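Local coordinates for SsfS6 (Streptomyces sp. SF2575, PDB 4FZR), which belongs to the erythromycin biosynthesis protein CIII-like family and folds into the two Rossmann-like domains of the GT-B architecture, at residues A[20-25]-A[48-53]; A[66-71]-A[109-114]; A[72-77]-A[105-110]; A[130-135]-A[155-160]. All blocks are in the same frame, centred on the assembly; numbering follows the deposited sequence.

All four contacts belong to the N-terminal domain, whose parallel sheet has the order 65-67, 45-51, 17-21, 126-130 through its first four strands. Interaction 1 joins the neighbouring strands 17-21 and 45-51. Interaction 2, its centre about 8 Å away, carries the chain off edge strand 65-67 onto helix 93-122, and interaction 3, about 10 Å from interaction 2 between centres, binds helix 74-78 to the same helix; the two share L109 and R110. Interaction 4 follows last along the chain, centred about 15 Å from interaction 1, in the loop after strand 126-130. Sheet, covering helix and loops thus form one continuous body, which interaction 4 extends toward the C-terminal domain.

Interaction 1 (A[20-25]-A[48-53]); sequences VIAGCS and VAASEN
V20 and V48 pair in parallel with their CA atoms 4.5 Å apart, and two backbone hydrogen bonds join strands 17-21 and 45-51. A49 takes both: its N donates to V20 O at 2.7 Å, and its O accepts A22 N at 2.9 Å, the latter almost straight at 176°. A CA-H...O contact from V48 CA to V20 O, 3.3 Å, accompanies them.

Apolar contacts are modest. V20 CB meets V48 CG2 at 4.0 Å on one face of the sheet, whereas I21 and A49 point to the other, where helices 93-122 and 135-143 cover them. Past the ladder, A22 CB rests on A50 CB at 4.1 Å.

Side-chain polar bonds take over where the strands give out. With CG between its backbone N and carbonyl carbon (chi1 60°), N53 reaches C24 O through ND2 at 3.2 Å, tilted from the carbonyl plane, and S51 OG donates to N53 OD1 at 2.7 Å from above that amide's plane. The OD1 also accepts L72 N, so both ends of the amide are engaged, fixing its rotation.

The chemistry implies a strand pairing set by backbone and small residues, with one asparagine tying the loops at the strands' C-terminal ends.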
loop_
_atom_site.group_PDB
_atom_site.type_symbol
_atom_site.label_atom_id
_atom_site.label_comp_id
_atom_site.label_asym_id
_atom_site.label_seq_id
_atom_site.Cartn_x
_atom_site.Cartn_y
_atom_site.Cartn_z
ATOM N N VAL A 20 12.762 3.627 -5.823
ATOM C CA VAL A 20 13.097 3.163 -4.481
ATOM C C VAL A 20 13.982 1.927 -4.582
ATOM O O VAL A 20 13.543 0.879 -5.053
ATOM C CB VAL A 20 11.836 2.816 -3.664
ATOM C CG1 VAL A 20 12.201 2.554 -2.204
ATOM C CG2 VAL A 20 10.815 3.941 -3.774
ATOM N N ILE A 21 15.234 2.056 -4.155
ATOM C CA ILE A 21 16.186 0.956 -4.257
ATOM C C ILE A 21 16.355 0.274 -2.903
ATOM O O ILE A 21 16.918 0.849 -1.972
ATOM C CB ILE A 21 17.538 1.442 -4.821
ATOM C CG1 ILE A 21 17.353 1.858 -6.287
ATOM C CG2 ILE A 21 18.600 0.354 -4.695
ATOM C CD1 ILE A 21 18.595 2.379 -6.962
ATOM N N ALA A 22 15.847 -0.953 -2.808
ATOM C CA ALA A 22 15.758 -1.666 -1.533
ATOM C C ALA A 22 16.680 -2.886 -1.474
ATOM O O ALA A 22 17.418 -3.168 -2.421
ATOM C CB ALA A 22 14.314 -2.078 -1.266
ATOM N N GLY A 23 16.621 -3.607 -0.357
ATOM C CA GLY A 23 17.546 -4.695 -0.084
ATOM C C GLY A 23 17.108 -6.068 -0.559
ATOM O O GLY A 23 16.403 -6.202 -1.561
ATOM N N CYS A 24 17.540 -7.100 0.163
ATOM C CA CYS A 24 17.254 -8.480 -0.224
ATOM C C CYS A 24 16.535 -9.262 0.878
ATOM O O CYS A 24 16.287 -10.458 0.735
ATOM C CB CYS A 24 18.545 -9.203 -0.621
ATOM S SG CYS A 24 19.732 -9.415 0.730
ATOM N N SER A 25 16.200 -8.585 1.973
ATOM C CA SER A 25 15.406 -9.202 3.031
ATOM C C SER A 25 14.249 -8.294 3.430
ATOM O O SER A 25 14.298 -7.083 3.226
ATOM C CB SER A 25 16.282 -9.519 4.242
ATOM O OG SER A 25 16.990 -8.373 4.676
ATOM N N VAL A 48 9.676 0.312 -6.930
ATOM C CA VAL A 48 10.570 -0.283 -5.943
ATOM C C VAL A 48 11.423 -1.363 -6.597
ATOM O O VAL A 48 10.899 -2.341 -7.134
ATOM C CB VAL A 48 9.797 -0.885 -4.759
ATOM C CG1 VAL A 48 10.764 -1.491 -3.746
ATOM C CG2 VAL A 48 8.926 0.178 -4.111
ATOM N N ALA A 49 12.737 -1.171 -6.558
ATOM C CA ALA A 49 13.666 -2.107 -7.173
ATOM C C ALA A 49 14.434 -2.874 -6.098
ATOM O O ALA A 49 15.021 -2.275 -5.196
ATOM C CB ALA A 49 14.624 -1.366 -8.097
ATOM N N ALA A 50 14.416 -4.201 -6.192
ATOM C CA ALA A 50 15.068 -5.049 -5.199
ATOM C C ALA A 50 15.338 -6.438 -5.775
ATOM O O ALA A 50 15.026 -6.704 -6.935
ATOM C CB ALA A 50 14.210 -5.149 -3.942
ATOM N N SER A 51 15.920 -7.318 -4.965
ATOM C CA SER A 51 16.211 -8.680 -5.403
ATOM C C SER A 51 14.921 -9.428 -5.745
ATOM O O SER A 51 13.864 -9.159 -5.173
ATOM C CB SER A 51 16.996 -9.435 -4.328
ATOM O OG SER A 51 16.218 -9.619 -3.158
ATOM N N GLU A 52 15.020 -10.368 -6.680
ATOM C CA GLU A 52 13.864 -11.108 -7.177
ATOM C C GLU A 52 12.992 -11.657 -6.053
ATOM O O GLU A 52 11.764 -11.677 -6.162
ATOM C CB GLU A 52 14.329 -12.265 -8.061
ATOM C CG GLU A 52 13.195 -13.100 -8.632
ATOM C CD GLU A 52 12.515 -12.422 -9.805
ATOM O OE1 GLU A 52 13.232 -11.973 -10.725
ATOM O OE2 GLU A 52 11.269 -12.328 -9.803
ATOM N N ASN A 53 13.627 -12.110 -4.977
ATOM C CA ASN A 53 12.903 -12.753 -3.882
ATOM C C ASN A 53 12.114 -11.782 -3.003
ATOM O O ASN A 53 11.324 -12.201 -2.157
ATOM C CB ASN A 53 13.854 -13.599 -3.025
ATOM C CG ASN A 53 14.966 -12.782 -2.396
ATOM O OD1 ASN A 53 15.837 -12.257 -3.088
ATOM N ND2 ASN A 53 14.953 -12.689 -1.071
#

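Interaction 2 (A[66-71]-A[109-114]); sequences APTCPS and LRMRDE
Water 1 bridges T68 and the helix 93-122, gripped from both segments. It lies 2.9 Å from T68 O and 3.1 Å from R110 O, to both of which it can donate, and it accepts the N-H of E114 at 2.9 Å. More acceptors surround it than it has protons, so the two donated bonds need not be complete at once. The helix is kinked here, the N of D113 and of E114 having no bond to the preceding turn, and the water supplies E114 N with a partner.

Around this bridge the packing is close. E114 turns its CB onto T68 O at 3.2 Å while the bent remainder of its chain leads off, and C69 CB sits 3.3 Å from R110 O.

The contact lies where the chain turns a corner at T68, leaving edge strand 65-67 of the Rossmann-like sheet, and then runs across helix 93-122, which covers this side of the sheet. A49 of the neighbouring strand 45-51 also packs against T68.

Selenomethionine M111 fills the angle between T68 and C69. With CG anti to its carbonyl carbon (chi1 -78°) and the chain extended beyond, it runs obliquely across the threonine, CG lying 3.5 Å from T68 OG1. The same CG touches C69 SG at 3.8 Å, and the terminal CE continues alongside both residues toward the sheet.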
loop_
_atom_site.group_PDB
_atom_site.type_symbol
_atom_site.label_atom_id
_atom_site.label_comp_id
_atom_site.label_asym_id
_atom_site.label_seq_id
_atom_site.Cartn_x
_atom_site.Cartn_y
_atom_site.Cartn_z
ATOM N N ALA A 66 10.321 -4.198 -9.540
ATOM C CA ALA A 66 11.239 -4.577 -10.612
ATOM C C ALA A 66 12.491 -5.204 -10.000
ATOM O O ALA A 66 13.060 -4.653 -9.061
ATOM C CB ALA A 66 11.612 -3.366 -11.452
ATOM N N PRO A 67 12.928 -6.358 -10.530
ATOM C CA PRO A 67 14.049 -7.088 -9.928
ATOM C C PRO A 67 15.412 -6.554 -10.365
ATOM O O PRO A 67 15.586 -6.222 -11.536
ATOM C CB PRO A 67 13.843 -8.510 -10.446
ATOM C CG PRO A 67 13.217 -8.316 -11.798
ATOM C CD PRO A 67 12.383 -7.057 -11.710
ATOM N N THR A 68 16.362 -6.472 -9.438
ATOM C CA THR A 68 17.698 -5.965 -9.751
ATOM C C THR A 68 18.761 -7.061 -9.695
ATOM O O THR A 68 19.915 -6.837 -10.058
ATOM C CB THR A 68 18.098 -4.818 -8.806
ATOM O OG1 THR A 68 18.031 -5.264 -7.445
ATOM C CG2 THR A 68 17.169 -3.630 -9.004
ATOM N N CYS A 69 18.363 -8.247 -9.248
ATOM C CA CYS A 69 19.252 -9.400 -9.230
ATOM C C CYS A 69 18.439 -10.633 -8.853
ATOM O O CYS A 69 17.338 -10.507 -8.315
ATOM C CB CYS A 69 20.412 -9.191 -8.247
ATOM S SG CYS A 69 19.960 -9.213 -6.493
ATOM N N PRO A 70 18.967 -11.831 -9.152
ATOM C CA PRO A 70 18.258 -13.059 -8.771
ATOM C C PRO A 70 18.082 -13.171 -7.260
ATOM O O PRO A 70 18.657 -12.379 -6.519
ATOM C CB PRO A 70 19.180 -14.169 -9.284
ATOM C CG PRO A 70 19.968 -13.534 -10.382
ATOM C CD PRO A 70 20.172 -12.113 -9.952
ATOM N N SER A 71 17.291 -14.142 -6.813
ATOM C CA SER A 71 17.046 -14.341 -5.386
ATOM C C SER A 71 18.358 -14.365 -4.586
ATOM O O SER A 71 19.367 -14.896 -5.044
ATOM C CB SER A 71 16.260 -15.635 -5.163
ATOM O OG SER A 71 16.074 -15.885 -3.784
ATOM N N LEU A 109 27.365 -4.905 -5.710
ATOM C CA LEU A 109 27.970 -5.474 -6.911
ATOM C C LEU A 109 27.032 -6.452 -7.609
ATOM O O LEU A 109 27.115 -6.651 -8.820
ATOM C CB LEU A 109 29.274 -6.189 -6.554
ATOM C CG LEU A 109 30.346 -5.355 -5.850
ATOM C CD1 LEU A 109 31.619 -6.170 -5.649
ATOM C CD2 LEU A 109 30.637 -4.093 -6.636
ATOM N N ARG A 110 26.149 -7.074 -6.836
ATOM C CA ARG A 110 25.171 -8.000 -7.391
ATOM C C ARG A 110 24.000 -7.259 -8.039
ATOM O O ARG A 110 23.306 -7.812 -8.893
ATOM C CB ARG A 110 24.645 -8.929 -6.294
ATOM C CG ARG A 110 25.736 -9.647 -5.511
ATOM C CD ARG A 110 26.421 -10.727 -6.342
ATOM N NE ARG A 110 25.596 -11.925 -6.478
ATOM C CZ ARG A 110 25.509 -12.886 -5.561
ATOM N NH1 ARG A 110 26.193 -12.801 -4.425
ATOM N NH2 ARG A 110 24.732 -13.937 -5.776
HETATM N N MSE A 111 23.792 -6.005 -7.640
HETATM C CA MSE A 111 22.582 -5.267 -8.001
HETATM C C MSE A 111 22.802 -4.147 -9.018
HETATM O O MSE A 111 21.898 -3.821 -9.784
HETATM C CB MSE A 111 21.955 -4.658 -6.742
HETATM C CG MSE A 111 21.161 -5.633 -5.883
HETATM SE SE MSE A 111 20.458 -4.802 -4.259
HETATM C CE MSE A 111 19.226 -6.221 -3.718
ATOM N N ARG A 112 23.992 -3.555 -9.024
ATOM C CA ARG A 112 24.197 -2.287 -9.724
ATOM C C ARG A 112 23.905 -2.345 -11.228
ATOM O O ARG A 112 23.328 -1.408 -11.780
ATOM C CB ARG A 112 25.608 -1.742 -9.466
ATOM C CG ARG A 112 26.745 -2.546 -10.081
ATOM C CD ARG A 112 28.087 -2.064 -9.539
ATOM N NE ARG A 112 29.232 -2.620 -10.264
ATOM C CZ ARG A 112 29.987 -1.948 -11.134
ATOM N NH1 ARG A 112 29.745 -0.671 -11.413
ATOM N NH2 ARG A 112 31.000 -2.557 -11.731
ATOM N N ASP A 113 24.288 -3.433 -11.887
ATOM C CA ASP A 113 24.093 -3.543 -13.333
ATOM C C ASP A 113 22.625 -3.397 -13.724
ATOM O O ASP A 113 22.278 -2.563 -14.561
ATOM C CB ASP A 113 24.640 -4.872 -13.860
ATOM C CG ASP A 113 26.157 -4.907 -13.884
ATOM O OD1 ASP A 113 26.778 -3.828 -14.009
ATOM O OD2 ASP A 113 26.729 -6.014 -13.785
ATOM N N GLU A 114 21.766 -4.208 -13.114
ATOM C CA GLU A 114 20.346 -4.192 -13.443
ATOM C C GLU A 114 19.637 -2.969 -12.864
ATOM O O GLU A 114 18.620 -2.529 -13.398
ATOM C CB GLU A 114 19.669 -5.475 -12.953
ATOM C CG GLU A 114 19.825 -6.654 -13.898
ATOM C CD GLU A 114 19.313 -6.345 -15.292
ATOM O OE1 GLU A 114 18.147 -5.913 -15.417
ATOM O OE2 GLU A 114 20.079 -6.527 -16.264
HETATM O O HOH W 1 22.359 -6.599 -11.595
#

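Interaction 3 (A[72-77]-A[105-110]); sequences LDMPEV and GRLVLR
R106 sets its CG anti to its own carbonyl carbon (chi1 -65°) and bends again at chi3 (-72°), which carries the guanidinium round to the carbonyl of V77. NE donates to V77 O at 3.3 Å, approaching nearly along the line of the C=O bond although the oxygen lies somewhat out of the guanidinium plane. A second, weak bond from NH2 shares the same oxygen. NH1 is engaged elsewhere, in a salt bridge with E167, so R106 ties V77 to helix 158-167 and the guanidinium has partners on all three nitrogens.

Next to this polar grip lies an apolar one. L107 sends its two methyls to different partners: CD1 touches L72 CD1 at 3.9 Å as the two side chains pass in opposite directions, and CD2 meets the selenium of selenomethionine M74 at 4.0 Å, L107 and M74 crossing at about a right angle. V77 CG2 packs against the backbone N of L107.

The contact lays the short helix 74-78, which follows edge strand 65-67, against the long helix 93-122 that covers the sheet of the N-terminal Rossmann-like domain. On the exposed side of the contact, two bends in R110 fold its guanidinium back over L72, whose CD2 lies over one face, 3.4 Å from NH2. E76 OE2 stands at the edge of that group, beyond salt-bridge distance. Water 2 fills the gap, donating to E76 OE2 at 2.6 Å and accepting from R110 NH2 at 2.7 Å, while E76 OE1 accepts D73 N from above the carboxylate plane.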
loop_
_atom_site.group_PDB
_atom_site.type_symbol
_atom_site.label_atom_id
_atom_site.label_comp_id
_atom_site.label_asym_id
_atom_site.label_seq_id
_atom_site.Cartn_x
_atom_site.Cartn_y
_atom_site.Cartn_z
ATOM N N LEU A 72 18.335 -13.779 -3.391
ATOM C CA LEU A 72 19.549 -13.573 -2.604
ATOM C C LEU A 72 19.243 -13.459 -1.121
ATOM O O LEU A 72 18.192 -12.963 -0.734
ATOM C CB LEU A 72 20.212 -12.263 -3.022
ATOM C CG LEU A 72 21.527 -12.272 -3.797
ATOM C CD1 LEU A 72 22.152 -10.885 -3.757
ATOM C CD2 LEU A 72 22.498 -13.302 -3.261
ATOM N N ASP A 73 20.183 -13.891 -0.291
ATOM C CA ASP A 73 20.123 -13.615 1.133
ATOM C C ASP A 73 21.475 -13.061 1.543
ATOM O O ASP A 73 22.465 -13.231 0.840
ATOM C CB ASP A 73 19.744 -14.871 1.917
ATOM C CG ASP A 73 18.345 -15.354 1.581
ATOM O OD1 ASP A 73 17.484 -14.501 1.281
ATOM O OD2 ASP A 73 18.106 -16.579 1.600
HETATM N N MSE A 74 21.505 -12.354 2.661
HETATM C CA MSE A 74 22.711 -11.639 3.055
HETATM C C MSE A 74 23.925 -12.538 3.333
HETATM O O MSE A 74 25.030 -12.226 2.888
HETATM C CB MSE A 74 22.424 -10.740 4.257
HETATM C CG MSE A 74 21.896 -9.365 3.880
HETATM SE SE MSE A 74 23.102 -8.390 2.688
HETATM C CE MSE A 74 24.797 -8.717 3.608
ATOM N N PRO A 75 23.731 -13.651 4.062
ATOM C CA PRO A 75 24.863 -14.545 4.345
ATOM C C PRO A 75 25.626 -14.914 3.081
ATOM O O PRO A 75 26.855 -14.938 3.073
ATOM C CB PRO A 75 24.188 -15.785 4.932
ATOM C CG PRO A 75 22.941 -15.265 5.556
ATOM C CD PRO A 75 22.480 -14.141 4.668
ATOM N N GLU A 76 24.875 -15.202 2.025
ATOM C CA GLU A 76 25.436 -15.492 0.713
ATOM C C GLU A 76 26.547 -14.516 0.335
ATOM O O GLU A 76 27.571 -14.917 -0.218
ATOM C CB GLU A 76 24.330 -15.406 -0.335
ATOM C CG GLU A 76 24.277 -16.568 -1.285
ATOM C CD GLU A 76 22.966 -16.615 -2.040
ATOM O OE1 GLU A 76 21.911 -16.395 -1.405
ATOM O OE2 GLU A 76 22.987 -16.861 -3.263
ATOM N N VAL A 77 26.338 -13.235 0.637
ATOM C CA VAL A 77 27.228 -12.175 0.164
ATOM C C VAL A 77 28.155 -11.709 1.281
ATOM O O VAL A 77 29.202 -11.113 1.031
ATOM C CB VAL A 77 26.438 -10.956 -0.427
ATOM C CG1 VAL A 77 24.949 -11.262 -0.535
ATOM C CG2 VAL A 77 26.663 -9.688 0.393
ATOM N N GLY A 105 28.503 -3.647 1.020
ATOM C CA GLY A 105 29.202 -3.088 -0.122
ATOM C C GLY A 105 29.227 -4.059 -1.287
ATOM O O GLY A 105 29.159 -3.659 -2.449
ATOM N N ARG A 106 29.323 -5.345 -0.975
ATOM C CA ARG A 106 29.396 -6.365 -2.010
ATOM C C ARG A 106 28.009 -6.712 -2.537
ATOM O O ARG A 106 27.877 -7.243 -3.638
ATOM C CB ARG A 106 30.094 -7.617 -1.477
ATOM C CG ARG A 106 31.550 -7.387 -1.112
ATOM C CD ARG A 106 32.298 -8.693 -0.935
ATOM N NE ARG A 106 31.915 -9.404 0.282
ATOM C CZ ARG A 106 32.441 -9.175 1.484
ATOM N NH1 ARG A 106 33.369 -8.240 1.646
ATOM N NH2 ARG A 106 32.032 -9.878 2.530
ATOM N N LEU A 107 26.981 -6.417 -1.747
ATOM C CA LEU A 107 25.603 -6.583 -2.194
ATOM C C LEU A 107 25.341 -5.659 -3.374
ATOM O O LEU A 107 24.584 -5.993 -4.285
ATOM C CB LEU A 107 24.624 -6.273 -1.059
ATOM C CG LEU A 107 23.145 -6.160 -1.447
ATOM C CD1 LEU A 107 22.655 -7.432 -2.123
ATOM C CD2 LEU A 107 22.291 -5.831 -0.227
ATOM N N VAL A 108 25.978 -4.493 -3.350
ATOM C CA VAL A 108 25.845 -3.520 -4.425
ATOM C C VAL A 108 26.310 -4.096 -5.758
ATOM O O VAL A 108 25.725 -3.813 -6.804
ATOM C CB VAL A 108 26.676 -2.266 -4.129
ATOM C CG1 VAL A 108 26.560 -1.277 -5.275
ATOM C CG2 VAL A 108 26.222 -1.634 -2.824
ATOM N N LEU A 109 27.365 -4.905 -5.710
ATOM C CA LEU A 109 27.970 -5.474 -6.911
ATOM C C LEU A 109 27.032 -6.452 -7.609
ATOM O O LEU A 109 27.115 -6.651 -8.820
ATOM C CB LEU A 109 29.274 -6.189 -6.554
ATOM C CG LEU A 109 30.346 -5.355 -5.850
ATOM C CD1 LEU A 109 31.619 -6.170 -5.649
ATOM C CD2 LEU A 109 30.637 -4.093 -6.636
ATOM N N ARG A 110 26.149 -7.074 -6.836
ATOM C CA ARG A 110 25.171 -8.000 -7.391
ATOM C C ARG A 110 24.000 -7.259 -8.039
ATOM O O ARG A 110 23.306 -7.812 -8.893
ATOM C CB ARG A 110 24.645 -8.929 -6.294
ATOM C CG ARG A 110 25.736 -9.647 -5.511
ATOM C CD ARG A 110 26.421 -10.727 -6.342
ATOM N NE ARG A 110 25.596 -11.925 -6.478
ATOM C CZ ARG A 110 25.509 -12.886 -5.561
ATOM N NH1 ARG A 110 26.193 -12.801 -4.425
ATOM N NH2 ARG A 110 24.732 -13.937 -5.776
HETATM O O HOH W 2 25.282 -16.092 -4.240
#

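Interaction 4 (A[130-135]-A[155-160]); sequences ETYSLT and ASPELI
Y132 lays its ring on I160 and brings its hydroxyl to S156 and P157. From CB, the first torsion (chi1 -66°) puts CG anti to the carbonyl carbon and directs the ring at the start of helix 158-167. CG is the most distant ring atom from I160 CG2, at 4.1 Å; CD1 and CE1 come progressively closer to this methyl, and CZ lies 3.5 Å from it. The methyl sits nearly over the ring centre, 13° off the normal, in a CH-pi contact, while T131 CG2 covers the opposite face toward the rim. CE2 meets I160 CD1 at 3.7 Å.

At the tip, OH donates to P157 O at 3.1 Å, with an angle of 125° at the carbonyl oxygen and the donor tilted from the carbonyl plane. The OH of Y132 also has carbon close by: S156 CB at 3.6 Å and I160 CD1 at 3.3 Å. P157 occupies the N-cap position, so the phenol bonds to a carbonyl that also accepts a weak bond from I160 N in the first helical turn.

The root of the ring is steadied by a type I turn from E130 to S133, with Y132 N bonded to E130 OE2, itself salt-bridged to R153. The ring of Y104 meets that of Y132, and the Y132 side chain also touches E331 of the C-terminal domain. This loop after a central strand, facing the other domain, is consistent with a place at the interdomain cleft of a GT-B fold.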
loop_
_atom_site.group_PDB
_atom_site.type_symbol
_atom_site.label_atom_id
_atom_site.label_comp_id
_atom_site.label_asym_id
_atom_site.label_seq_id
_atom_site.Cartn_x
_atom_site.Cartn_y
_atom_site.Cartn_z
ATOM N N GLU A 130 17.553 2.979 1.609
ATOM C CA GLU A 130 17.855 2.734 3.012
ATOM C C GLU A 130 19.359 2.919 3.234
ATOM O O GLU A 130 20.161 2.620 2.352
ATOM C CB GLU A 130 17.395 1.324 3.382
ATOM C CG GLU A 130 17.782 0.858 4.758
ATOM C CD GLU A 130 19.009 -0.027 4.735
ATOM O OE1 GLU A 130 19.092 -0.911 3.855
ATOM O OE2 GLU A 130 19.896 0.164 5.591
ATOM N N THR A 131 19.735 3.426 4.405
ATOM C CA THR A 131 21.113 3.864 4.650
ATOM C C THR A 131 22.209 2.845 4.301
ATOM O O THR A 131 23.318 3.232 3.947
ATOM C CB THR A 131 21.313 4.343 6.112
ATOM O OG1 THR A 131 22.708 4.552 6.362
ATOM C CG2 THR A 131 20.779 3.328 7.103
ATOM N N TYR A 132 21.906 1.553 4.394
ATOM C CA TYR A 132 22.894 0.521 4.065
ATOM C C TYR A 132 22.702 -0.067 2.665
ATOM O O TYR A 132 23.497 -0.897 2.226
ATOM C CB TYR A 132 22.876 -0.606 5.102
ATOM C CG TYR A 132 23.322 -0.197 6.491
ATOM C CD1 TYR A 132 24.111 0.931 6.693
ATOM C CD2 TYR A 132 22.958 -0.947 7.601
ATOM C CE1 TYR A 132 24.517 1.299 7.966
ATOM C CE2 TYR A 132 23.356 -0.589 8.871
ATOM C CZ TYR A 132 24.135 0.534 9.049
ATOM O OH TYR A 132 24.533 0.888 10.317
ATOM N N SER A 133 21.646 0.350 1.972
ATOM C CA SER A 133 21.457 -0.020 0.570
ATOM C C SER A 133 22.233 0.938 -0.323
ATOM O O SER A 133 21.682 1.914 -0.830
ATOM C CB SER A 133 19.975 0.013 0.195
ATOM O OG SER A 133 19.246 -0.979 0.896
ATOM N N LEU A 134 23.513 0.643 -0.521
ATOM C CA LEU A 134 24.423 1.566 -1.192
ATOM C C LEU A 134 24.297 1.528 -2.713
ATOM O O LEU A 134 24.987 2.267 -3.418
ATOM C CB LEU A 134 25.868 1.275 -0.775
ATOM C CG LEU A 134 26.196 1.536 0.697
ATOM C CD1 LEU A 134 27.669 1.257 0.981
ATOM C CD2 LEU A 134 25.831 2.966 1.079
ATOM N N THR A 135 23.417 0.673 -3.223
ATOM C CA THR A 135 23.148 0.655 -4.653
ATOM C C THR A 135 22.485 1.973 -5.045
ATOM O O THR A 135 22.733 2.504 -6.124
ATOM C CB THR A 135 22.244 -0.525 -5.056
ATOM O OG1 THR A 135 22.871 -1.761 -4.691
ATOM C CG2 THR A 135 21.995 -0.520 -6.557
ATOM N N ALA A 155 19.449 2.917 15.786
ATOM C CA ALA A 155 20.839 3.344 15.735
ATOM C C ALA A 155 21.555 2.662 14.578
ATOM O O ALA A 155 21.540 1.437 14.453
ATOM C CB ALA A 155 21.533 3.034 17.046
ATOM N N SER A 156 22.176 3.470 13.726
ATOM C CA SER A 156 22.890 2.957 12.566
ATOM C C SER A 156 24.362 3.356 12.631
ATOM O O SER A 156 24.726 4.464 12.232
ATOM C CB SER A 156 22.252 3.486 11.278
ATOM O OG SER A 156 20.888 3.106 11.195
ATOM N N PRO A 157 25.215 2.452 13.140
ATOM C CA PRO A 157 26.659 2.698 13.224
ATOM C C PRO A 157 27.233 3.289 11.940
ATOM O O PRO A 157 26.981 2.761 10.855
ATOM C CB PRO A 157 27.233 1.301 13.453
ATOM C CG PRO A 157 26.156 0.567 14.170
ATOM C CD PRO A 157 24.848 1.126 13.673
ATOM N N GLU A 158 27.993 4.374 12.063
ATOM C CA GLU A 158 28.649 4.977 10.909
ATOM C C GLU A 158 29.755 4.055 10.402
ATOM O O GLU A 158 30.208 4.178 9.265
ATOM C CB GLU A 158 29.230 6.346 11.273
ATOM C CG GLU A 158 30.476 6.279 12.148
ATOM C CD GLU A 158 30.957 7.647 12.599
ATOM O OE1 GLU A 158 30.664 8.645 11.907
ATOM O OE2 GLU A 158 31.630 7.722 13.649
ATOM N N LEU A 159 30.184 3.130 11.257
ATOM C CA LEU A 159 31.226 2.170 10.904
ATOM C C LEU A 159 30.784 1.235 9.785
ATOM O O LEU A 159 31.583 0.867 8.920
ATOM C CB LEU A 159 31.629 1.350 12.130
ATOM C CG LEU A 159 32.920 1.791 12.819
ATOM C CD1 LEU A 159 34.119 1.492 11.930
ATOM C CD2 LEU A 159 32.868 3.271 13.183
ATOM N N ILE A 160 29.513 0.848 9.806
ATOM C CA ILE A 160 28.969 -0.028 8.778
ATOM C C ILE A 160 28.943 0.697 7.438
ATOM O O ILE A 160 29.441 0.188 6.434
ATOM C CB ILE A 160 27.544 -0.505 9.135
ATOM C CG1 ILE A 160 27.575 -1.354 10.410
ATOM C CG2 ILE A 160 26.941 -1.298 7.978
ATOM C CD1 ILE A 160 26.228 -1.923 10.820
#